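Manganese-dependent inorganic pyrophosphatase (Methanocaldococcus jannaschii, PDB 2EB0) catalyses the manganese-dependent hydrolysis of inorganic pyrophosphate (diphosphate) to two phosphates, holding two manganese ions in each subunit. Local coordinates at residues 64-69 with 87-92; 200-205 with 215-220; 219-224 with 254-259. One frame throughout, in Å; residues are numbered along the deposited sequence.

Interaction 1 lies at the metal centre in the DHH domain and holds metal ligands of both manganese ions; interactions 2 and 3 follow in the mixed sheet of the DHHA2 domain. Interaction 2 lies about 17 Å from interaction 1 between centres, yet the two domains touch where Glu69 CG meets Asn205 O at 3.7 Å. The link to the site itself is Lys204 of interaction 2, whose side chain comes to about 4 Å from a manganese. Interactions 2 and 3, centres about 14 Å apart, share Glu219 and Val220 of strand 211-220, and Gln217 NE2 lies 2.7 Å from Thr254 OG1, probably hydrogen-bonded. Interaction 3 is remote from interaction 1, about 26 Å between centres.

Interaction 1 of 3, residues 64-69 with 87-92; sequences LVDHSE and DHHKVG. With MN (manganese (II) ion), chain E; MN (manganese (II) ion), chain F.
The dinuclear manganese site is built here, where Asp66 and His88 grip the same ion. Asp66 OD2 and His88 NE2 each bind the manganese of chain E, the latter at 2.3 Å, and the carboxylate and imidazole lie side by side with their planes only 6° apart. Asp66 OD1 binds the manganese of chain F at 2.2 Å, so one carboxylate bridges both metals. Asp13 and Asp147 complete the first set of protein ligands, His7 and Asp11 the second, while Thr109 and Ser14 hydrogen-bond to the oxygens of Asp66.

Behind this shell, Asp87 OD2 accepts from His88 N at 2.6 Å and from His89 ND1, also at 2.6 Å. The imidazole N-H meets the syn side of the carboxylate nearly straight (169°), which fixes the rotation of the His89 ring. With CG anti to its carbonyl carbon (chi1 -64°), that ring turns toward Asp66 and sets CE1 in plane 3.1 Å from Asp66 OD2.

Farther along, Gly92 N donates to Ser68 OG at 3.1 Å; Tyr101 shares this hydroxyl. Glu69 OE2 and Lys90 NZ form a long salt bridge of 3.8 Å; Asp207 holds Glu69 more strongly. Thr95 of the second subunit bonds to Val91 N. Asp87, His88 and His89 are the Asp-His-His signature that names the DHH family, at the C-terminal end of strand 81-87 of its parallel sheet.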
loop_
_atom_site.group_PDB
_atom_site.type_symbol
_atom_site.label_atom_id
_atom_site.label_comp_id
_atom_site.label_asym_id
_atom_site.label_seq_id
_atom_site.Cartn_x
_atom_site.Cartn_y
_atom_site.Cartn_z
ATOM N N LEU B 64 -7.802 3.700 -8.967
ATOM C CA LEU B 64 -7.272 5.004 -8.605
ATOM C C LEU B 64 -5.812 5.149 -8.995
ATOM O O LEU B 64 -5.030 4.217 -8.841
ATOM C CB LEU B 64 -7.409 5.222 -7.103
ATOM C CG LEU B 64 -8.823 5.104 -6.534
ATOM C CD1 LEU B 64 -8.768 5.261 -5.016
ATOM C CD2 LEU B 64 -9.721 6.174 -7.156
ATOM N N VAL B 65 -5.468 6.317 -9.524
ATOM C CA VAL B 65 -4.093 6.626 -9.885
ATOM C C VAL B 65 -3.725 7.946 -9.244
ATOM O O VAL B 65 -4.563 8.831 -9.096
ATOM C CB VAL B 65 -3.868 6.788 -11.413
ATOM C CG1 VAL B 65 -3.925 5.437 -12.098
ATOM C CG2 VAL B 65 -4.903 7.750 -12.000
ATOM N N ASP B 66 -2.474 8.047 -8.817
ATOM C CA ASP B 66 -1.955 9.280 -8.266
ATOM C C ASP B 66 -2.502 9.741 -6.930
ATOM O O ASP B 66 -2.371 10.914 -6.594
ATOM C CB ASP B 66 -2.156 10.401 -9.275
ATOM C CG ASP B 66 -1.135 11.490 -9.128
ATOM O OD1 ASP B 66 -1.434 12.631 -9.524
ATOM O OD2 ASP B 66 -0.027 11.194 -8.630
ATOM N N HIS B 67 -3.140 8.847 -6.184
ATOM C CA HIS B 67 -3.649 9.218 -4.877
ATOM C C HIS B 67 -4.137 8.004 -4.099
ATOM O O HIS B 67 -4.540 6.989 -4.673
ATOM C CB HIS B 67 -4.750 10.291 -4.983
ATOM C CG HIS B 67 -6.082 9.780 -5.446
ATOM N ND1 HIS B 67 -6.306 9.324 -6.726
ATOM C CD2 HIS B 67 -7.276 9.703 -4.804
ATOM C CE1 HIS B 67 -7.579 8.989 -6.856
ATOM N NE2 HIS B 67 -8.190 9.209 -5.705
ATOM N N SER B 68 -4.066 8.123 -2.781
ATOM C CA SER B 68 -4.468 7.062 -1.877
ATOM C C SER B 68 -5.048 7.729 -0.638
ATOM O O SER B 68 -4.776 7.320 0.488
ATOM C CB SER B 68 -3.246 6.221 -1.501
ATOM O OG SER B 68 -3.595 5.178 -0.610
ATOM N N GLU B 69 -5.835 8.772 -0.854
ATOM C CA GLU B 69 -6.443 9.504 0.249
ATOM C C GLU B 69 -7.937 9.690 -0.006
ATOM O O GLU B 69 -8.340 10.211 -1.049
ATOM C CB GLU B 69 -5.769 10.868 0.409
ATOM C CG GLU B 69 -6.229 11.647 1.634
ATOM C CD GLU B 69 -5.539 11.197 2.919
ATOM O OE1 GLU B 69 -6.059 11.516 4.016
ATOM O OE2 GLU B 69 -4.473 10.539 2.830
ATOM N N ASP B 87 0.080 4.361 -7.578
ATOM C CA ASP B 87 0.426 5.671 -7.050
ATOM C C ASP B 87 1.905 5.869 -6.711
ATOM O O ASP B 87 2.751 5.014 -6.990
ATOM C CB ASP B 87 -0.420 5.853 -5.788
ATOM C CG ASP B 87 -0.478 7.272 -5.308
ATOM O OD1 ASP B 87 -0.936 7.452 -4.165
ATOM O OD2 ASP B 87 -0.083 8.199 -6.054
ATOM N N HIS B 88 2.210 7.024 -6.130
ATOM C CA HIS B 88 3.560 7.321 -5.689
ATOM C C HIS B 88 3.500 8.218 -4.449
ATOM O O HIS B 88 4.440 8.942 -4.131
ATOM C CB HIS B 88 4.400 7.960 -6.809
ATOM C CG HIS B 88 3.970 9.339 -7.198
ATOM N ND1 HIS B 88 4.846 10.404 -7.227
ATOM C CD2 HIS B 88 2.785 9.814 -7.643
ATOM C CE1 HIS B 88 4.220 11.474 -7.678
ATOM N NE2 HIS B 88 2.968 11.141 -7.941
ATOM N N HIS B 89 2.375 8.161 -3.752
ATOM C CA HIS B 89 2.207 8.924 -2.523
ATOM C C HIS B 89 2.218 7.915 -1.389
ATOM O O HIS B 89 2.306 6.710 -1.628
ATOM C CB HIS B 89 0.876 9.679 -2.511
ATOM C CG HIS B 89 0.766 10.725 -3.571
ATOM N ND1 HIS B 89 0.438 10.430 -4.877
ATOM C CD2 HIS B 89 0.972 12.064 -3.527
ATOM C CE1 HIS B 89 0.446 11.542 -5.593
ATOM N NE2 HIS B 89 0.768 12.548 -4.797
ATOM N N LYS B 90 2.143 8.409 -0.161
ATOM C CA LYS B 90 2.110 7.556 1.021
ATOM C C LYS B 90 0.799 6.771 0.978
ATOM O O LYS B 90 -0.121 7.149 0.260
ATOM C CB LYS B 90 2.112 8.423 2.282
ATOM C CG LYS B 90 0.821 9.217 2.462
ATOM C CD LYS B 90 1.010 10.357 3.447
ATOM C CE LYS B 90 -0.308 11.030 3.797
ATOM N NZ LYS B 90 -1.185 10.143 4.616
ATOM N N VAL B 91 0.708 5.687 1.740
ATOM C CA VAL B 91 -0.533 4.930 1.778
ATOM C C VAL B 91 -1.485 5.675 2.719
ATOM O O VAL B 91 -1.152 5.937 3.879
ATOM C CB VAL B 91 -0.327 3.501 2.312
ATOM C CG1 VAL B 91 -1.675 2.803 2.416
ATOM C CG2 VAL B 91 0.603 2.725 1.382
ATOM N N GLY B 92 -2.659 6.034 2.213
ATOM C CA GLY B 92 -3.619 6.745 3.034
ATOM C C GLY B 92 -4.996 6.116 3.002
ATOM O O GLY B 92 -5.922 6.632 3.618
HETATM MN MN MN E . 1.651 12.674 -9.129
HETATM MN MN MN F . -1.128 14.520 -8.534
HETATM O O HOH W 1 -5.720 9.151 5.605
HETATM O O HOH W 2 -3.504 11.584 5.472
#

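Interaction 2 of 3, residues 200-205 with 215-220; sequences NMDFKN and IGQVEV
One face of the Phe203 ring is laid against the backbone of strand 211-220: Gly216 N stands 3.9 Å above the plane, offset toward the rim, and CD1 comes to 3.7 Å from Gly216 CA. At the ring edge, in plane, sits Asn205 OD1, whose hydrogen bond goes to Tyr246, and Lys240 makes a cation-pi contact with the same ring. The phenyl group gets there because its CG is anti to the backbone N (chi1 -157°), swinging the ring back over the neighbouring strand.

A second flat pair, the Asp202 carboxylate and the Gln217 amide, run side by side in the same direction with planes 12° apart. Their oxygens are joined through one water, which donates to Asp202 OD2 at 3.2 Å and to Gln217 OE1 at 3.0 Å. Asp202 OD1 is held by a salt bridge to Arg293, while Gln217 NE2 goes to Thr254 and Met291.

These groups flank the open end of the beta hairpin 204-208/211-220 at one edge of the mixed DHHA2 sheet. Lys204 and Ile215 form an antiparallel hydrogen-bonded pair: Ile215 N donates to Lys204 O at 2.9 Å and Lys204 N to Ile215 O at 3.1 Å. On the face they share, Ile215 packs on Val297, Val298 and Leu301 of helix 293-306, whereas the Lys204 chain bends off to bring its side chain within about 3 Å of that of His7, a manganese ligand.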
loop_
_atom_site.group_PDB
_atom_site.type_symbol
_atom_site.label_atom_id
_atom_site.label_comp_id
_atom_site.label_asym_id
_atom_site.label_seq_id
_atom_site.Cartn_x
_atom_site.Cartn_y
_atom_site.Cartn_z
ATOM N N ASN B 200 -7.718 27.060 -4.991
ATOM C CA ASN B 200 -8.337 25.796 -5.359
ATOM C C ASN B 200 -7.632 25.000 -6.445
ATOM O O ASN B 200 -7.857 23.797 -6.577
ATOM C CB ASN B 200 -9.791 26.039 -5.775
ATOM C CG ASN B 200 -10.641 26.568 -4.635
ATOM O OD1 ASN B 200 -10.542 26.098 -3.499
ATOM N ND2 ASN B 200 -11.493 27.539 -4.936
ATOM N N MET B 201 -6.777 25.657 -7.218
ATOM C CA MET B 201 -6.087 24.980 -8.303
ATOM C C MET B 201 -5.375 23.696 -7.887
ATOM O O MET B 201 -5.460 22.688 -8.580
ATOM C CB MET B 201 -5.080 25.926 -8.962
ATOM C CG MET B 201 -4.585 25.442 -10.317
ATOM S SD MET B 201 -5.930 25.268 -11.528
ATOM C CE MET B 201 -6.157 26.977 -12.000
ATOM N N ASP B 202 -4.679 23.724 -6.757
ATOM C CA ASP B 202 -3.942 22.542 -6.320
ATOM C C ASP B 202 -3.996 22.334 -4.813
ATOM O O ASP B 202 -2.972 22.171 -4.160
ATOM C CB ASP B 202 -2.487 22.652 -6.798
ATOM C CG ASP B 202 -1.656 21.438 -6.442
ATOM O OD1 ASP B 202 -2.160 20.305 -6.577
ATOM O OD2 ASP B 202 -0.489 21.618 -6.040
ATOM N N PHE B 203 -5.206 22.324 -4.271
ATOM C CA PHE B 203 -5.403 22.146 -2.843
ATOM C C PHE B 203 -5.693 20.685 -2.522
ATOM O O PHE B 203 -6.590 20.080 -3.111
ATOM C CB PHE B 203 -6.572 23.013 -2.373
ATOM C CG PHE B 203 -6.532 23.342 -0.920
ATOM C CD1 PHE B 203 -5.970 24.537 -0.483
ATOM C CD2 PHE B 203 -7.037 22.453 0.023
ATOM C CE1 PHE B 203 -5.907 24.843 0.877
ATOM C CE2 PHE B 203 -6.978 22.750 1.388
ATOM C CZ PHE B 203 -6.411 23.947 1.815
ATOM N N LYS B 204 -4.936 20.124 -1.585
ATOM C CA LYS B 204 -5.120 18.734 -1.179
ATOM C C LYS B 204 -5.590 18.675 0.268
ATOM O O LYS B 204 -5.112 19.428 1.115
ATOM C CB LYS B 204 -3.805 17.960 -1.316
ATOM C CG LYS B 204 -3.438 17.584 -2.729
ATOM C CD LYS B 204 -3.615 16.087 -2.952
ATOM C CE LYS B 204 -3.318 15.690 -4.395
ATOM N NZ LYS B 204 -1.927 16.030 -4.795
ATOM N N ASN B 205 -6.532 17.784 0.544
ATOM C CA ASN B 205 -7.054 17.620 1.896
ATOM C C ASN B 205 -6.555 16.313 2.480
ATOM O O ASN B 205 -6.414 15.332 1.755
ATOM C CB ASN B 205 -8.578 17.637 1.871
ATOM C CG ASN B 205 -9.125 18.984 1.484
ATOM O OD1 ASN B 205 -8.675 20.010 1.989
ATOM N ND2 ASN B 205 -10.104 18.996 0.588
ATOM N N ILE B 215 -3.409 21.255 2.509
ATOM C CA ILE B 215 -2.119 21.759 2.059
ATOM C C ILE B 215 -2.238 22.135 0.596
ATOM O O ILE B 215 -2.340 21.270 -0.272
ATOM C CB ILE B 215 -1.003 20.705 2.231
ATOM C CG1 ILE B 215 -1.011 20.170 3.661
ATOM C CG2 ILE B 215 0.355 21.333 1.932
ATOM C CD1 ILE B 215 -0.009 19.047 3.909
ATOM N N GLY B 216 -2.254 23.437 0.337
ATOM C CA GLY B 216 -2.365 23.928 -1.024
ATOM C C GLY B 216 -0.994 24.343 -1.504
ATOM O O GLY B 216 -0.064 24.443 -0.704
ATOM N N GLN B 217 -0.866 24.611 -2.798
ATOM C CA GLN B 217 0.422 24.986 -3.341
ATOM C C GLN B 217 0.350 25.644 -4.707
ATOM O O GLN B 217 -0.541 25.364 -5.502
ATOM C CB GLN B 217 1.315 23.742 -3.429
ATOM C CG GLN B 217 2.642 23.961 -4.139
ATOM C CD GLN B 217 3.545 22.745 -4.069
ATOM O OE1 GLN B 217 3.094 21.612 -4.248
ATOM N NE2 GLN B 217 4.831 22.975 -3.824
ATOM N N VAL B 218 1.297 26.530 -4.969
ATOM C CA VAL B 218 1.378 27.182 -6.259
ATOM C C VAL B 218 2.872 27.221 -6.571
ATOM O O VAL B 218 3.685 27.463 -5.689
ATOM C CB VAL B 218 0.773 28.606 -6.231
ATOM C CG1 VAL B 218 1.522 29.482 -5.255
ATOM C CG2 VAL B 218 0.805 29.203 -7.632
ATOM N N GLU B 219 3.226 26.950 -7.820
ATOM C CA GLU B 219 4.628 26.927 -8.240
ATOM C C GLU B 219 4.855 27.976 -9.331
ATOM O O GLU B 219 4.251 27.906 -10.398
ATOM C CB GLU B 219 4.985 25.525 -8.766
ATOM C CG GLU B 219 4.689 24.410 -7.767
ATOM C CD GLU B 219 4.692 23.011 -8.384
ATOM O OE1 GLU B 219 3.915 22.760 -9.337
ATOM O OE2 GLU B 219 5.468 22.155 -7.907
ATOM N N VAL B 220 5.729 28.943 -9.066
ATOM C CA VAL B 220 5.976 29.996 -10.040
ATOM C C VAL B 220 7.451 30.304 -10.226
ATOM O O VAL B 220 8.285 29.970 -9.387
ATOM C CB VAL B 220 5.251 31.309 -9.642
ATOM C CG1 VAL B 220 3.757 31.058 -9.484
ATOM C CG2 VAL B 220 5.833 31.848 -8.336
HETATM O O HOH W 3 0.803 24.235 -7.480
HETATM O O HOH W 4 2.352 20.382 -6.836
#

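Interaction 3 of 3, residues 219-224 with 254-259; sequences EVIDVS and TDIMKE
Ile256 carries CG1 anti to its carbonyl carbon (chi1 -66°), and its extended chain (chi2 169°) lays CD1 along the backbone of Glu219 and Val220, 3.8 Å from Val220 C. The segments end two neighbouring parallel strands, 211-220 and 248-255, linked through helices 224-227 and 230-243 as a beta-alpha-beta crossover of the DHHA2 domain. Glu219 pairs with Thr254 and Val220 with Asp255. Val220 uses both polar backbone atoms: its N donates to Thr254 O at 3.0 Å, and its O accepts from Ile256 N at 2.9 Å.

Beside this pairing, Glu219 and Thr254 point the same way, CG of the former 3.9 Å from CB of the latter; Thr254 OG1 bonds to Ser261. Past the strands, Ile221 CG2 meets Met257 CG at 3.9 Å, and Leu184 of helix 176-188 packs on both Ile221 and Ile256. Val223 crosses Asp255 at about a right angle, CG1 against CB at 3.8 Å. Asp255 OD2 accepts from Lys258 N, an Asx motif that shapes the turn. On the other segment, the bond from Ser224 N to Asp222 OD2 caps the start of the helix, and Ser224 OG meets the same Asp222 OD2 at 2.7 Å from the same face of the carboxylate.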
loop_
_atom_site.group_PDB
_atom_site.type_symbol
_atom_site.label_atom_id
_atom_site.label_comp_id
_atom_site.label_asym_id
_atom_site.label_seq_id
_atom_site.Cartn_x
_atom_site.Cartn_y
_atom_site.Cartn_z
ATOM N N GLU B 219 3.226 26.950 -7.820
ATOM C CA GLU B 219 4.628 26.927 -8.240
ATOM C C GLU B 219 4.855 27.976 -9.331
ATOM O O GLU B 219 4.251 27.906 -10.398
ATOM C CB GLU B 219 4.985 25.525 -8.766
ATOM C CG GLU B 219 4.689 24.410 -7.767
ATOM C CD GLU B 219 4.692 23.011 -8.384
ATOM O OE1 GLU B 219 3.915 22.760 -9.337
ATOM O OE2 GLU B 219 5.468 22.155 -7.907
ATOM N N VAL B 220 5.729 28.943 -9.066
ATOM C CA VAL B 220 5.976 29.996 -10.040
ATOM C C VAL B 220 7.451 30.304 -10.226
ATOM O O VAL B 220 8.285 29.970 -9.387
ATOM C CB VAL B 220 5.251 31.309 -9.642
ATOM C CG1 VAL B 220 3.757 31.058 -9.484
ATOM C CG2 VAL B 220 5.833 31.848 -8.336
ATOM N N ILE B 221 7.762 30.948 -11.342
ATOM C CA ILE B 221 9.132 31.317 -11.643
ATOM C C ILE B 221 9.456 32.670 -11.002
ATOM O O ILE B 221 10.582 32.911 -10.574
ATOM C CB ILE B 221 9.349 31.368 -13.165
ATOM C CG1 ILE B 221 9.047 29.987 -13.761
ATOM C CG2 ILE B 221 10.790 31.766 -13.468
ATOM C CD1 ILE B 221 9.084 29.930 -15.282
ATOM N N ASP B 222 8.457 33.542 -10.945
ATOM C CA ASP B 222 8.589 34.859 -10.333
ATOM C C ASP B 222 7.450 34.967 -9.320
ATOM O O ASP B 222 6.285 35.098 -9.699
ATOM C CB ASP B 222 8.475 35.959 -11.392
ATOM C CG ASP B 222 8.597 37.358 -10.800
ATOM O OD1 ASP B 222 8.723 38.328 -11.579
ATOM O OD2 ASP B 222 8.558 37.491 -9.557
ATOM N N VAL B 223 7.786 34.903 -8.034
ATOM C CA VAL B 223 6.770 34.947 -6.978
ATOM C C VAL B 223 6.153 36.312 -6.710
ATOM O O VAL B 223 5.107 36.393 -6.074
ATOM C CB VAL B 223 7.328 34.410 -5.629
ATOM C CG1 VAL B 223 7.865 33.011 -5.809
ATOM C CG2 VAL B 223 8.425 35.330 -5.099
ATOM N N SER B 224 6.784 37.373 -7.203
ATOM C CA SER B 224 6.293 38.725 -6.959
ATOM C C SER B 224 4.793 38.920 -7.149
ATOM O O SER B 224 4.150 39.552 -6.314
ATOM C CB SER B 224 7.062 39.739 -7.810
ATOM O OG SER B 224 6.856 39.512 -9.185
ATOM N N THR B 254 5.574 28.157 -3.853
ATOM C CA THR B 254 6.834 27.562 -4.282
ATOM C C THR B 254 7.603 28.348 -5.354
ATOM O O THR B 254 7.123 28.588 -6.467
ATOM C CB THR B 254 6.583 26.109 -4.748
ATOM O OG1 THR B 254 6.061 25.355 -3.645
ATOM C CG2 THR B 254 7.859 25.453 -5.244
ATOM N N ASP B 255 8.806 28.760 -4.984
ATOM C CA ASP B 255 9.673 29.510 -5.876
ATOM C C ASP B 255 10.493 28.494 -6.663
ATOM O O ASP B 255 11.464 27.941 -6.159
ATOM C CB ASP B 255 10.580 30.411 -5.048
ATOM C CG ASP B 255 11.452 31.298 -5.900
ATOM O OD1 ASP B 255 11.410 32.527 -5.675
ATOM O OD2 ASP B 255 12.173 30.773 -6.784
ATOM N N ILE B 256 10.096 28.248 -7.900
ATOM C CA ILE B 256 10.785 27.269 -8.725
ATOM C C ILE B 256 12.283 27.515 -8.865
ATOM O O ILE B 256 13.060 26.574 -8.812
ATOM C CB ILE B 256 10.124 27.170 -10.119
ATOM C CG1 ILE B 256 8.712 26.591 -9.968
ATOM C CG2 ILE B 256 10.961 26.287 -11.046
ATOM C CD1 ILE B 256 7.869 26.680 -11.215
ATOM N N MET B 257 12.702 28.763 -9.020
ATOM C CA MET B 257 14.129 29.035 -9.163
ATOM C C MET B 257 14.910 28.896 -7.851
ATOM O O MET B 257 15.984 28.305 -7.839
ATOM C CB MET B 257 14.352 30.420 -9.779
ATOM C CG MET B 257 13.690 30.591 -11.155
ATOM S SD MET B 257 13.889 29.153 -12.268
ATOM C CE MET B 257 15.564 29.422 -12.854
ATOM N N LYS B 258 14.383 29.424 -6.749
ATOM C CA LYS B 258 15.075 29.295 -5.470
ATOM C C LYS B 258 14.830 27.915 -4.865
ATOM O O LYS B 258 15.384 27.574 -3.825
ATOM C CB LYS B 258 14.615 30.369 -4.484
ATOM C CG LYS B 258 15.422 31.655 -4.553
ATOM C CD LYS B 258 14.929 32.690 -3.555
ATOM C CE LYS B 258 13.557 33.228 -3.944
ATOM N NZ LYS B 258 13.545 33.857 -5.308
ATOM N N GLU B 259 13.984 27.127 -5.515
ATOM C CA GLU B 259 13.682 25.789 -5.027
ATOM C C GLU B 259 13.370 25.808 -3.538
ATOM O O GLU B 259 13.978 25.093 -2.742
ATOM C CB GLU B 259 14.855 24.855 -5.343
ATOM C CG GLU B 259 14.871 24.416 -6.806
ATOM C CD GLU B 259 16.206 23.857 -7.266
ATOM O OE1 GLU B 259 16.851 23.116 -6.496
ATOM O OE2 GLU B 259 16.602 24.151 -8.415
HETATM O O HOH W 5 10.875 34.440 -7.323
#